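Local coordinates for pyoverdine biosynthesis protein PvcB (Pseudomonas aeruginosa, PDB 4YLM) that catalyses the iron- and 2-oxoglutarate-dependent oxidation of tyrosine isonitrile in the biosynthesis of paerucumarin, a cyclized isocyano derivative of tyrosine, at residues A[10-15]-A[41-46]; A[63-68]-A[126-131]; A[71-76]-A[87-92]; A[139-144]-A[270-275]. One frame throughout, in Å; residues are numbered along the deposited sequence.

Contact 1 (A[10-15]-A[41-46]); sequences QPVRLS and GELPAQ
Gln10 reaches across from 10-15 to the ring of Pro44, and its side chain can be followed outward atom by atom. CB sets off toward 41-46, and CG stands anti to the carbonyl carbon, beside the backbone N. A bend at the next bond (chi2 -71°) then lays the amide against the proline. CD lies 3.8 Å from Pro44 CD. OE1 comes nearest, 3.4 Å from Pro44 CD, and NE2 is 3.7 Å from Pro44 CG, so the whole amide rests on the CG-CD side of the ring. Its polar need is met elsewhere: OE1 takes a hydrogen bond from Ser54 of the second subunit.

Next to this pair, CG1 of Val12 meets both ends of the Leu43 fork. It sits 3.4 Å from Leu43 CD2, tighter than usual for two methyl carbons, and 3.6 Å from Leu43 CD1. Pro11 adds a looser touch, its CD 4.4 Å from Leu43 CD2. It is the centre of an inverse gamma turn closed by Val12 N bonding to Gln10 O, which leads into strand 12-16. The contact thus packs this turn and the first residue of the strand against Leu43 and the N-cap Pro44 of helix 45-55, at a subunit interface.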
loop_
_atom_site.group_PDB
_atom_site.type_symbol
_atom_site.label_atom_id
_atom_site.label_comp_id
_atom_site.label_asym_id
_atom_site.label_seq_id
_atom_site.Cartn_x
_atom_site.Cartn_y
_atom_site.Cartn_z
ATOM N N GLN A 10 10.051 2.102 -3.332
ATOM C CA GLN A 10 9.900 3.555 -3.218
ATOM C C GLN A 10 11.275 4.227 -3.378
ATOM O O GLN A 10 12.303 3.602 -3.123
ATOM C CB GLN A 10 9.284 3.916 -1.859
ATOM C CG GLN A 10 7.831 3.411 -1.671
ATOM C CD GLN A 10 6.828 4.165 -2.527
ATOM O OE1 GLN A 10 7.052 5.322 -2.898
ATOM N NE2 GLN A 10 5.710 3.519 -2.838
ATOM N N PRO A 11 11.302 5.500 -3.800
ATOM C CA PRO A 11 12.606 6.176 -3.985
ATOM C C PRO A 11 13.197 6.664 -2.662
ATOM O O PRO A 11 13.266 7.870 -2.360
ATOM C CB PRO A 11 12.264 7.338 -4.928
ATOM C CG PRO A 11 10.831 7.708 -4.527
ATOM C CD PRO A 11 10.160 6.367 -4.158
ATOM N N VAL A 12 13.627 5.705 -1.845
ATOM C CA VAL A 12 14.155 5.991 -0.515
ATOM C C VAL A 12 15.215 4.955 -0.159
ATOM O O VAL A 12 15.276 3.912 -0.774
ATOM C CB VAL A 12 13.078 5.851 0.591
ATOM C CG1 VAL A 12 12.054 6.941 0.498
ATOM C CG2 VAL A 12 12.424 4.469 0.505
ATOM N N ARG A 13 16.046 5.246 0.838
ATOM C CA ARG A 13 16.973 4.241 1.351
ATOM C C ARG A 13 16.441 3.852 2.710
ATOM O O ARG A 13 16.237 4.720 3.554
ATOM C CB ARG A 13 18.385 4.817 1.521
ATOM C CG ARG A 13 19.191 4.931 0.237
ATOM C CD ARG A 13 20.418 5.836 0.442
ATOM N NE ARG A 13 20.026 7.241 0.592
ATOM C CZ ARG A 13 20.478 8.062 1.537
ATOM N NH1 ARG A 13 21.360 7.639 2.442
ATOM N NH2 ARG A 13 20.046 9.316 1.572
ATOM N N LEU A 14 16.232 2.558 2.926
ATOM C CA LEU A 14 15.726 2.070 4.192
ATOM C C LEU A 14 16.807 1.340 4.982
ATOM O O LEU A 14 17.650 0.640 4.417
ATOM C CB LEU A 14 14.569 1.099 3.961
ATOM C CG LEU A 14 13.335 1.596 3.211
ATOM C CD1 LEU A 14 12.242 0.546 3.246
ATOM C CD2 LEU A 14 12.822 2.880 3.793
ATOM N N SER A 15 16.774 1.478 6.296
ATOM C CA SER A 15 17.619 0.614 7.108
ATOM C C SER A 15 17.098 0.494 8.531
ATOM O O SER A 15 16.262 1.290 8.970
ATOM C CB SER A 15 19.082 1.087 7.062
ATOM O OG SER A 15 19.204 2.413 7.485
ATOM N N GLY A 41 6.841 14.886 1.630
ATOM C CA GLY A 41 5.536 14.757 0.998
ATOM C C GLY A 41 5.550 13.980 -0.306
ATOM O O GLY A 41 4.509 13.538 -0.792
ATOM N N GLU A 42 6.731 13.817 -0.883
ATOM C CA GLU A 42 6.877 13.033 -2.105
ATOM C C GLU A 42 6.581 11.537 -1.896
ATOM O O GLU A 42 6.222 10.841 -2.840
ATOM C CB GLU A 42 8.262 13.267 -2.728
ATOM C CG GLU A 42 8.468 14.739 -3.123
ATOM C CD GLU A 42 9.852 15.049 -3.684
ATOM O OE1 GLU A 42 10.275 14.416 -4.665
ATOM O OE2 GLU A 42 10.506 15.958 -3.149
ATOM N N LEU A 43 6.705 11.050 -0.665
ATOM C CA LEU A 43 6.381 9.649 -0.373
ATOM C C LEU A 43 4.876 9.513 -0.133
ATOM O O LEU A 43 4.247 10.439 0.362
ATOM C CB LEU A 43 7.163 9.169 0.863
ATOM C CG LEU A 43 8.690 9.296 0.748
ATOM C CD1 LEU A 43 9.370 8.832 2.040
ATOM C CD2 LEU A 43 9.182 8.474 -0.440
ATOM N N PRO A 44 4.289 8.360 -0.491
ATOM C CA PRO A 44 2.845 8.214 -0.274
ATOM C C PRO A 44 2.507 7.943 1.187
ATOM O O PRO A 44 3.031 6.994 1.766
ATOM C CB PRO A 44 2.464 6.992 -1.135
ATOM C CG PRO A 44 3.752 6.421 -1.691
ATOM C CD PRO A 44 4.907 7.149 -1.053
ATOM N N ALA A 45 1.622 8.753 1.758
ATOM C CA ALA A 45 1.199 8.604 3.151
ATOM C C ALA A 45 0.624 7.223 3.461
ATOM O O ALA A 45 0.815 6.708 4.570
ATOM C CB ALA A 45 0.184 9.697 3.527
ATOM N N GLN A 46 -0.076 6.616 2.498
ATOM C CA GLN A 46 -0.669 5.291 2.737
ATOM C C GLN A 46 0.432 4.256 2.976
ATOM O O GLN A 46 0.296 3.363 3.811
ATOM C CB GLN A 46 -1.558 4.854 1.562
ATOM C CG GLN A 46 -2.392 3.588 1.822
ATOM C CD GLN A 46 -3.299 3.720 3.047
ATOM O OE1 GLN A 46 -3.946 4.754 3.246
ATOM N NE2 GLN A 46 -3.327 2.683 3.886
#

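Contact 2 (A[63-68]-A[126-131]); sequences FAAFAD and VFHCVD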
loop_
_atom_site.group_PDB
_atom_site.type_symbol
_atom_site.label_atom_id
_atom_site.label_comp_id
_atom_site.label_asym_id
_atom_site.label_seq_id
_atom_site.Cartn_x
_atom_site.Cartn_y
_atom_site.Cartn_z
ATOM N N PHE A 63 15.330 14.655 4.911
ATOM C CA PHE A 63 14.385 15.146 3.891
ATOM C C PHE A 63 14.206 16.651 4.075
ATOM O O PHE A 63 14.370 17.162 5.178
ATOM C CB PHE A 63 13.006 14.475 4.034
ATOM C CG PHE A 63 12.991 13.012 3.668
ATOM C CD1 PHE A 63 12.557 12.602 2.414
ATOM C CD2 PHE A 63 13.390 12.051 4.583
ATOM C CE1 PHE A 63 12.539 11.253 2.069
ATOM C CE2 PHE A 63 13.382 10.700 4.251
ATOM C CZ PHE A 63 12.957 10.295 2.992
ATOM N N ALA A 64 13.860 17.362 3.011
ATOM C CA ALA A 64 13.377 18.730 3.178
ATOM C C ALA A 64 12.018 18.539 3.824
ATOM O O ALA A 64 11.281 17.608 3.475
ATOM C CB ALA A 64 13.222 19.426 1.818
ATOM N N ALA A 65 11.670 19.398 4.763
ATOM C CA ALA A 65 10.382 19.261 5.429
ATOM C C ALA A 65 9.584 20.582 5.420
ATOM O O ALA A 65 9.735 21.408 4.524
ATOM C CB ALA A 65 10.561 18.695 6.862
ATOM N N PHE A 66 8.739 20.770 6.421
ATOM C CA PHE A 66 7.697 21.780 6.342
ATOM C C PHE A 66 8.160 23.176 6.759
ATOM O O PHE A 66 8.807 23.351 7.788
ATOM C CB PHE A 66 6.482 21.306 7.141
ATOM C CG PHE A 66 6.039 19.921 6.761
ATOM C CD1 PHE A 66 5.180 19.724 5.689
ATOM C CD2 PHE A 66 6.526 18.813 7.440
ATOM C CE1 PHE A 66 4.785 18.441 5.318
ATOM C CE2 PHE A 66 6.143 17.529 7.078
ATOM C CZ PHE A 66 5.265 17.341 6.011
ATOM N N ALA A 67 7.815 24.162 5.942
ATOM C CA ALA A 67 8.258 25.533 6.166
ATOM C C ALA A 67 7.625 26.152 7.401
ATOM O O ALA A 67 8.198 27.055 8.002
ATOM C CB ALA A 67 7.979 26.401 4.919
ATOM N N ASP A 68 6.443 25.672 7.781
ATOM C CA ASP A 68 5.736 26.237 8.927
ATOM C C ASP A 68 4.656 25.289 9.438
ATOM O O ASP A 68 4.446 24.224 8.859
ATOM C CB ASP A 68 5.165 27.632 8.584
ATOM C CG ASP A 68 4.317 27.632 7.312
ATOM O OD1 ASP A 68 3.582 26.654 7.068
ATOM O OD2 ASP A 68 4.385 28.617 6.551
ATOM N N VAL A 126 2.674 12.272 14.938
ATOM C CA VAL A 126 3.585 12.738 13.908
ATOM C C VAL A 126 4.364 13.911 14.507
ATOM O O VAL A 126 3.773 14.916 14.903
ATOM C CB VAL A 126 2.835 13.194 12.642
ATOM C CG1 VAL A 126 3.807 13.790 11.623
ATOM C CG2 VAL A 126 2.075 12.006 12.026
ATOM N N PHE A 127 5.682 13.763 14.604
ATOM C CA PHE A 127 6.539 14.814 15.158
ATOM C C PHE A 127 7.407 15.390 14.054
ATOM O O PHE A 127 8.107 14.653 13.373
ATOM C CB PHE A 127 7.505 14.255 16.208
ATOM C CG PHE A 127 6.855 13.741 17.461
ATOM C CD1 PHE A 127 6.592 14.591 18.526
ATOM C CD2 PHE A 127 6.574 12.393 17.606
ATOM C CE1 PHE A 127 6.021 14.104 19.712
ATOM C CE2 PHE A 127 6.003 11.902 18.773
ATOM C CZ PHE A 127 5.736 12.759 19.835
ATOM N N HIS A 128 7.385 16.706 13.886
ATOM C CA HIS A 128 8.334 17.365 13.011
ATOM C C HIS A 128 9.333 18.137 13.887
ATOM O O HIS A 128 8.924 18.952 14.712
ATOM C CB HIS A 128 7.607 18.334 12.095
ATOM C CG HIS A 128 8.518 19.179 11.256
ATOM N ND1 HIS A 128 8.213 20.480 10.905
ATOM C CD2 HIS A 128 9.719 18.910 10.692
ATOM C CE1 HIS A 128 9.191 20.974 10.165
ATOM N NE2 HIS A 128 10.116 20.043 10.020
ATOM N N CYS A 129 10.623 17.869 13.729
ATOM C CA CYS A 129 11.632 18.672 14.420
ATOM C C CYS A 129 11.912 19.929 13.611
ATOM O O CYS A 129 12.553 19.879 12.558
ATOM C CB CYS A 129 12.926 17.888 14.635
ATOM S SG CYS A 129 14.208 18.831 15.512
ATOM N N VAL A 130 11.398 21.058 14.080
ATOM C CA VAL A 130 11.609 22.310 13.369
ATOM C C VAL A 130 13.078 22.713 13.436
ATOM O O VAL A 130 13.658 23.163 12.444
ATOM C CB VAL A 130 10.735 23.441 13.935
ATOM C CG1 VAL A 130 11.055 24.761 13.235
ATOM C CG2 VAL A 130 9.269 23.087 13.779
ATOM N N ASP A 131 13.675 22.535 14.611
ATOM C CA ASP A 131 15.051 22.952 14.836
ATOM C C ASP A 131 15.638 22.197 16.022
ATOM O O ASP A 131 14.975 22.011 17.043
ATOM C CB ASP A 131 15.098 24.467 15.091
ATOM C CG ASP A 131 16.505 25.032 15.026
ATOM O OD1 ASP A 131 17.311 24.545 14.202
ATOM O OD2 ASP A 131 16.798 25.977 15.798
HETATM O O HOH W 1 6.288 22.664 10.868
#
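Phe66 turns an edge of its ring toward a face of the His128 imidazole in a T-shaped pair. The planes stand at 80° and the centroids are 5.6 Å apart. CD2 of Phe66 is the atom poised over the centre of the imidazole, while Val130 N lies over the opposite face, so the histidine is covered from both sides. On the strand, CG of His128 is anti to the backbone N (chi1 173°), which sends the ring across to the loop 63-68. There its CE1 corner comes 3.4 Å from Phe66 O and 4.1 Å from Phe66 CB. Ala65, whose CB points toward the strand, approaches the imidazole obliquely, with CB 3.5 Å from His128 NE2.

Both ring nitrogens have polar partners beyond this packing. NE2 is hydrogen-bonded to Asp249, and ND1 lies 2.9 Å from a water in the plane of the ring. That water also gives a weak hydrogen bond to Asp68 O, joining the end of the loop to the strand. Phe66 is itself enclosed, by Tyr75 and Leu72 of helix 69-79 and by Leu251 of the adjacent strand.

With Asp249 at one nitrogen and water at the other, the rotation of the imidazole is probably well defined. The nearby carboxylate would probably stabilise a protonated form, although the positions of the heavy atoms leave the charge of His128 open.

Contact 3 (A[71-76]-A[87-92]); sequences SLTRYC and FGAVLE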
loop_
_atom_site.group_PDB
_atom_site.type_symbol
_atom_site.label_atom_id
_atom_site.label_comp_id
_atom_site.label_asym_id
_atom_site.label_seq_id
_atom_site.Cartn_x
_atom_site.Cartn_y
_atom_site.Cartn_z
ATOM N N SER A 71 1.826 24.400 6.904
ATOM C CA SER A 71 2.204 23.412 5.901
ATOM C C SER A 71 2.138 22.004 6.498
ATOM O O SER A 71 1.561 21.091 5.903
ATOM C CB SER A 71 3.610 23.705 5.374
ATOM O OG SER A 71 3.978 22.772 4.372
ATOM N N LEU A 72 2.705 21.833 7.689
ATOM C CA LEU A 72 2.609 20.545 8.381
ATOM C C LEU A 72 1.157 20.132 8.546
ATOM O O LEU A 72 0.806 18.991 8.321
ATOM C CB LEU A 72 3.307 20.594 9.747
ATOM C CG LEU A 72 3.205 19.371 10.667
ATOM C CD1 LEU A 72 3.760 18.106 10.012
ATOM C CD2 LEU A 72 3.928 19.652 11.989
ATOM N N THR A 73 0.306 21.070 8.936
ATOM C CA THR A 73 -1.099 20.762 9.164
ATOM C C THR A 73 -1.792 20.266 7.886
ATOM O O THR A 73 -2.497 19.259 7.913
ATOM C CB THR A 73 -1.836 22.002 9.731
ATOM O OG1 THR A 73 -1.276 22.342 11.004
ATOM C CG2 THR A 73 -3.309 21.725 9.913
ATOM N N ARG A 74 -1.606 20.974 6.778
ATOM C CA ARG A 74 -2.214 20.553 5.517
ATOM C C ARG A 74 -1.720 19.158 5.119
ATOM O O ARG A 74 -2.504 18.307 4.678
ATOM C CB ARG A 74 -1.934 21.567 4.396
ATOM C CG ARG A 74 -2.631 22.924 4.587
ATOM C CD ARG A 74 -2.473 23.822 3.360
ATOM N NE ARG A 74 -1.081 24.154 3.083
ATOM C CZ ARG A 74 -0.453 25.222 3.570
ATOM N NH1 ARG A 74 -1.102 26.072 4.355
ATOM N NH2 ARG A 74 0.819 25.440 3.264
ATOM N N TYR A 75 -0.420 18.919 5.287
ATOM C CA TYR A 75 0.125 17.597 5.009
ATOM C C TYR A 75 -0.573 16.537 5.838
ATOM O O TYR A 75 -0.931 15.474 5.322
ATOM C CB TYR A 75 1.629 17.532 5.273
ATOM C CG TYR A 75 2.157 16.115 5.218
ATOM C CD1 TYR A 75 2.523 15.538 4.007
ATOM C CD2 TYR A 75 2.269 15.348 6.374
ATOM C CE1 TYR A 75 2.998 14.240 3.952
ATOM C CE2 TYR A 75 2.739 14.052 6.325
ATOM C CZ TYR A 75 3.099 13.501 5.109
ATOM O OH TYR A 75 3.564 12.202 5.049
ATOM N N CYS A 76 -0.756 16.811 7.129
ATOM C CA CYS A 76 -1.353 15.814 8.015
ATOM C C CYS A 76 -2.815 15.547 7.697
ATOM O O CYS A 76 -3.287 14.423 7.890
ATOM C CB CYS A 76 -1.186 16.186 9.491
ATOM S SG CYS A 76 0.515 16.008 10.077
ATOM N N PHE A 87 -6.465 23.879 20.366
ATOM C CA PHE A 87 -5.447 24.704 19.714
ATOM C C PHE A 87 -5.299 24.430 18.212
ATOM O O PHE A 87 -4.497 25.072 17.535
ATOM C CB PHE A 87 -4.092 24.559 20.411
ATOM C CG PHE A 87 -3.606 23.132 20.536
ATOM C CD1 PHE A 87 -3.682 22.467 21.752
ATOM C CD2 PHE A 87 -3.047 22.468 19.441
ATOM C CE1 PHE A 87 -3.222 21.154 21.890
ATOM C CE2 PHE A 87 -2.580 21.150 19.564
ATOM C CZ PHE A 87 -2.670 20.494 20.788
ATOM N N GLY A 88 -6.061 23.476 17.692
ATOM C CA GLY A 88 -5.925 23.107 16.291
ATOM C C GLY A 88 -5.200 21.780 16.112
ATOM O O GLY A 88 -5.348 20.885 16.931
ATOM N N ALA A 89 -4.401 21.667 15.057
ATOM C CA ALA A 89 -3.737 20.412 14.720
ATOM C C ALA A 89 -2.381 20.233 15.410
ATOM O O ALA A 89 -2.034 19.131 15.830
ATOM C CB ALA A 89 -3.572 20.296 13.191
ATOM N N VAL A 90 -1.622 21.318 15.525
ATOM C CA VAL A 90 -0.217 21.245 15.926
ATOM C C VAL A 90 0.069 21.706 17.362
ATOM O O VAL A 90 -0.186 22.862 17.730
ATOM C CB VAL A 90 0.658 22.082 14.972
ATOM C CG1 VAL A 90 2.096 22.163 15.475
ATOM C CG2 VAL A 90 0.610 21.508 13.565
ATOM N N LEU A 91 0.611 20.803 18.170
ATOM C CA LEU A 91 1.129 21.178 19.493
ATOM C C LEU A 91 2.574 21.655 19.341
ATOM O O LEU A 91 3.416 20.929 18.803
ATOM C CB LEU A 91 1.064 19.986 20.458
ATOM C CG LEU A 91 1.678 20.221 21.852
ATOM C CD1 LEU A 91 0.845 21.224 22.634
ATOM C CD2 LEU A 91 1.816 18.913 22.624
ATOM N N GLU A 92 2.859 22.883 19.781
ATOM C CA GLU A 92 4.220 23.428 19.724
ATOM C C GLU A 92 5.000 22.986 20.948
ATOM O O GLU A 92 4.527 23.134 22.068
ATOM C CB GLU A 92 4.188 24.964 19.676
ATOM C CG GLU A 92 3.485 25.539 18.458
ATOM C CD GLU A 92 4.322 25.442 17.183
ATOM O OE1 GLU A 92 5.573 25.453 17.260
ATOM O OE2 GLU A 92 3.726 25.371 16.096
#
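Thr73 of helix 69-79 meets Ala89 and Val90 with both of its branches. Its backbone and that of Ala89 come closest, 6.2 Å between Thr73 CA and Ala89 CA. In the methyl packing, the branch methyl of the threonine presses on the alanine, with Thr73 CG2 3.6 Å from Ala89 CB. One helical position earlier, Leu72 extends a single branch to the valine, its CD2 4.1 Å from Val90 CG2.

The second kind of meeting sets a hydroxyl oxygen against hydrocarbon. OG1 of Thr73 lies 3.3 Å from Val90 CG2 and 3.8 Å from Ala89 CB. The threonine therefore straddles Ala89 and Val90: its oxygen touches both, its methyl the alanine. Chi1 of -63° decides which branch goes where, placing OG1 beside the backbone N and CG2 anti to it. The same torsion lets OG1 hydrogen-bond to Ala69 O one turn back, which satisfies the hydroxyl within the helix while its oxygen also rests against the valine methyl. Val90 answers with CG2, which is held anti to the carbonyl carbon and reaches both Thr73 and Leu72.

Hydrogen bonds run within the helix instead, as in Tyr75 N to Ser71 O and Cys76 N to Leu72 O. Further cover comes from Val82, which packs on Ala89, and from Val277 of strand 272-286, which packs on Val90. Taken together, this is a helix packed on the segment that leads into strand 91-95, which pairs with strand 272-286 in the large mixed sheet of a TauD/TfdA-family oxygenase, away from the iron site.

Contact 4 (A[139-144]-A[270-275]); sequences GRTTFS and APRHLR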
loop_
_atom_site.group_PDB
_atom_site.type_symbol
_atom_site.label_atom_id
_atom_site.label_comp_id
_atom_site.label_asym_id
_atom_site.label_seq_id
_atom_site.Cartn_x
_atom_site.Cartn_y
_atom_site.Cartn_z
ATOM N N GLY A 139 17.791 14.046 27.899
ATOM C CA GLY A 139 16.628 14.729 27.369
ATOM C C GLY A 139 16.069 14.135 26.081
ATOM O O GLY A 139 15.207 14.739 25.458
ATOM N N ARG A 140 16.558 12.968 25.675
ATOM C CA ARG A 140 16.057 12.324 24.450
ATOM C C ARG A 140 14.615 11.835 24.617
ATOM O O ARG A 140 14.228 11.378 25.689
ATOM C CB ARG A 140 16.968 11.162 24.019
ATOM C CG ARG A 140 18.360 11.594 23.531
ATOM C CD ARG A 140 19.250 10.390 23.223
ATOM N NE ARG A 140 19.577 9.625 24.426
ATOM C CZ ARG A 140 20.225 8.460 24.433
ATOM N NH1 ARG A 140 20.603 7.895 23.294
ATOM N NH2 ARG A 140 20.470 7.843 25.584
ATOM N N THR A 141 13.821 11.934 23.551
ATOM C CA THR A 141 12.478 11.356 23.545
ATOM C C THR A 141 12.600 9.839 23.473
ATOM O O THR A 141 13.329 9.312 22.633
ATOM C CB THR A 141 11.668 11.838 22.312
ATOM O OG1 THR A 141 11.598 13.262 22.318
ATOM C CG2 THR A 141 10.265 11.283 22.335
ATOM N N THR A 142 11.884 9.123 24.331
ATOM C CA THR A 142 12.050 7.675 24.357
ATOM C C THR A 142 10.802 6.924 23.927
ATOM O O THR A 142 9.684 7.382 24.154
ATOM C CB THR A 142 12.436 7.171 25.748
ATOM O OG1 THR A 142 11.377 7.470 26.668
ATOM C CG2 THR A 142 13.736 7.827 26.208
ATOM N N PHE A 143 11.022 5.741 23.357
ATOM C CA PHE A 143 9.960 4.887 22.851
ATOM C C PHE A 143 10.260 3.441 23.224
ATOM O O PHE A 143 11.397 2.992 23.087
ATOM C CB PHE A 143 9.899 4.997 21.318
ATOM C CG PHE A 143 9.565 6.386 20.810
ATOM C CD1 PHE A 143 8.244 6.793 20.693
ATOM C CD2 PHE A 143 10.569 7.264 20.429
ATOM C CE1 PHE A 143 7.929 8.062 20.230
ATOM C CE2 PHE A 143 10.266 8.528 19.958
ATOM C CZ PHE A 143 8.941 8.925 19.849
ATOM N N SER A 144 9.241 2.710 23.670
ATOM C CA SER A 144 9.384 1.291 23.965
ATOM C C SER A 144 8.354 0.482 23.209
ATOM O O SER A 144 7.166 0.808 23.228
ATOM C CB SER A 144 9.201 1.015 25.470
ATOM O OG SER A 144 10.346 1.422 26.189
ATOM N N ALA A 270 18.772 21.388 26.174
ATOM C CA ALA A 270 19.277 22.036 24.967
ATOM C C ALA A 270 18.143 22.747 24.229
ATOM O O ALA A 270 16.975 22.482 24.489
ATOM C CB ALA A 270 19.957 21.023 24.064
ATOM N N PRO A 271 18.488 23.668 23.326
ATOM C CA PRO A 271 17.480 24.400 22.555
ATOM C C PRO A 271 16.851 23.488 21.496
ATOM O O PRO A 271 17.573 22.836 20.737
ATOM C CB PRO A 271 18.288 25.507 21.895
ATOM C CG PRO A 271 19.667 24.980 21.832
ATOM C CD PRO A 271 19.853 24.120 23.023
ATOM N N ARG A 272 15.525 23.442 21.445
ATOM C CA ARG A 272 14.857 22.476 20.589
ATOM C C ARG A 272 13.441 22.901 20.281
ATOM O O ARG A 272 12.731 23.397 21.153
ATOM C CB ARG A 272 14.826 21.119 21.283
ATOM C CG ARG A 272 14.401 19.972 20.393
ATOM C CD ARG A 272 14.606 18.668 21.126
ATOM N NE ARG A 272 13.509 18.392 22.045
ATOM C CZ ARG A 272 13.596 17.554 23.069
ATOM N NH1 ARG A 272 14.746 16.934 23.321
ATOM N NH2 ARG A 272 12.540 17.343 23.841
ATOM N N HIS A 273 13.027 22.687 19.038
ATOM C CA HIS A 273 11.676 23.006 18.634
ATOM C C HIS A 273 11.035 21.814 17.902
ATOM O O HIS A 273 11.456 21.458 16.803
ATOM C CB HIS A 273 11.695 24.257 17.753
ATOM C CG HIS A 273 10.335 24.766 17.393
ATOM N ND1 HIS A 273 10.143 25.929 16.677
ATOM C CD2 HIS A 273 9.101 24.265 17.641
ATOM C CE1 HIS A 273 8.848 26.125 16.505
ATOM N NE2 HIS A 273 8.193 25.128 17.074
ATOM N N LEU A 274 10.037 21.198 18.531
ATOM C CA LEU A 274 9.275 20.110 17.923
ATOM C C LEU A 274 7.830 20.531 17.746
ATOM O O LEU A 274 7.321 21.374 18.496
ATOM C CB LEU A 274 9.266 18.859 18.819
ATOM C CG LEU A 274 10.582 18.263 19.298
ATOM C CD1 LEU A 274 10.291 17.032 20.137
ATOM C CD2 LEU A 274 11.485 17.923 18.114
ATOM N N ARG A 275 7.167 19.902 16.778
ATOM C CA ARG A 275 5.743 20.088 16.540
ATOM C C ARG A 275 5.076 18.724 16.448
ATOM O O ARG A 275 5.559 17.851 15.728
ATOM C CB ARG A 275 5.524 20.872 15.239
ATOM C CG ARG A 275 5.722 22.378 15.406
ATOM C CD ARG A 275 5.634 23.130 14.093
ATOM N NE ARG A 275 5.844 24.544 14.355
ATOM C CZ ARG A 275 6.392 25.404 13.506
ATOM N NH1 ARG A 275 6.782 25.013 12.296
ATOM N NH2 ARG A 275 6.549 26.670 13.879
#
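Arg272 sends its guanidinium across to the carbonyl oxygen of Gly139, and one hydrogen bond carries the contact. The donor is NH1, 3.1 Å from Gly139 O, and the bond is nearly straight at 168°. The acceptor sits at the edge of the guanidinium, close to its plane. Seen from the carbonyl, by contrast, the nitrogen stands well above the carbonyl plane, so the bond is aligned on the arginine side more than on the glycine side.

The side chain of Arg272 is extended through its first two bonds, with CG anti to the backbone N (chi1 -169°), and then kinks at chi3 (81°). That single bend turns NH1 toward the glycine. The oxygen of Gly139 also accepts a hydrogen bond from Arg263, so two arginines grip one carbonyl.

Thr141 points its CB toward 270-275, but its hydroxyl is a distant neighbour of the guanidinium, OG1 lying 4.5 Å from Arg272 NH2 and oblique to the group. OG1 is committed instead to a hydrogen bond with Trp246, whose side chain also touches Leu274. The side chain of Thr141 is about 6 Å from that of His261, a probable ligand of the catalytic iron. Strand 141-145 lies between strands 241-244 and 259-263 in the small antiparallel sheet, and Arg272 reaches to the turn before it from strand 272-286 of the large mixed sheet.

Along the chain, contact 1 closes before contact 2 opens, contact 3 is nested within the loop that contact 2 closes, and contact 4 follows last. All four reach the same large mixed sheet. Contacts 2 and 3 are closest, with centres 11 Å apart, and meet where Phe66 packs on helix 69-79. Contact 4, 14 Å from contact 2 between centres, joins it through the neighbouring strands 120-131 and 272-286; Glu92 ties contact 3 to His273 and Arg275. Contact 1, centred 16 Å from contact 2, touches it through Phe63. Contacts 1 and 3 border the second subunit, whereas contact 4 lies near the probable iron ligands, so the series runs from the subunit interface toward the catalytic site.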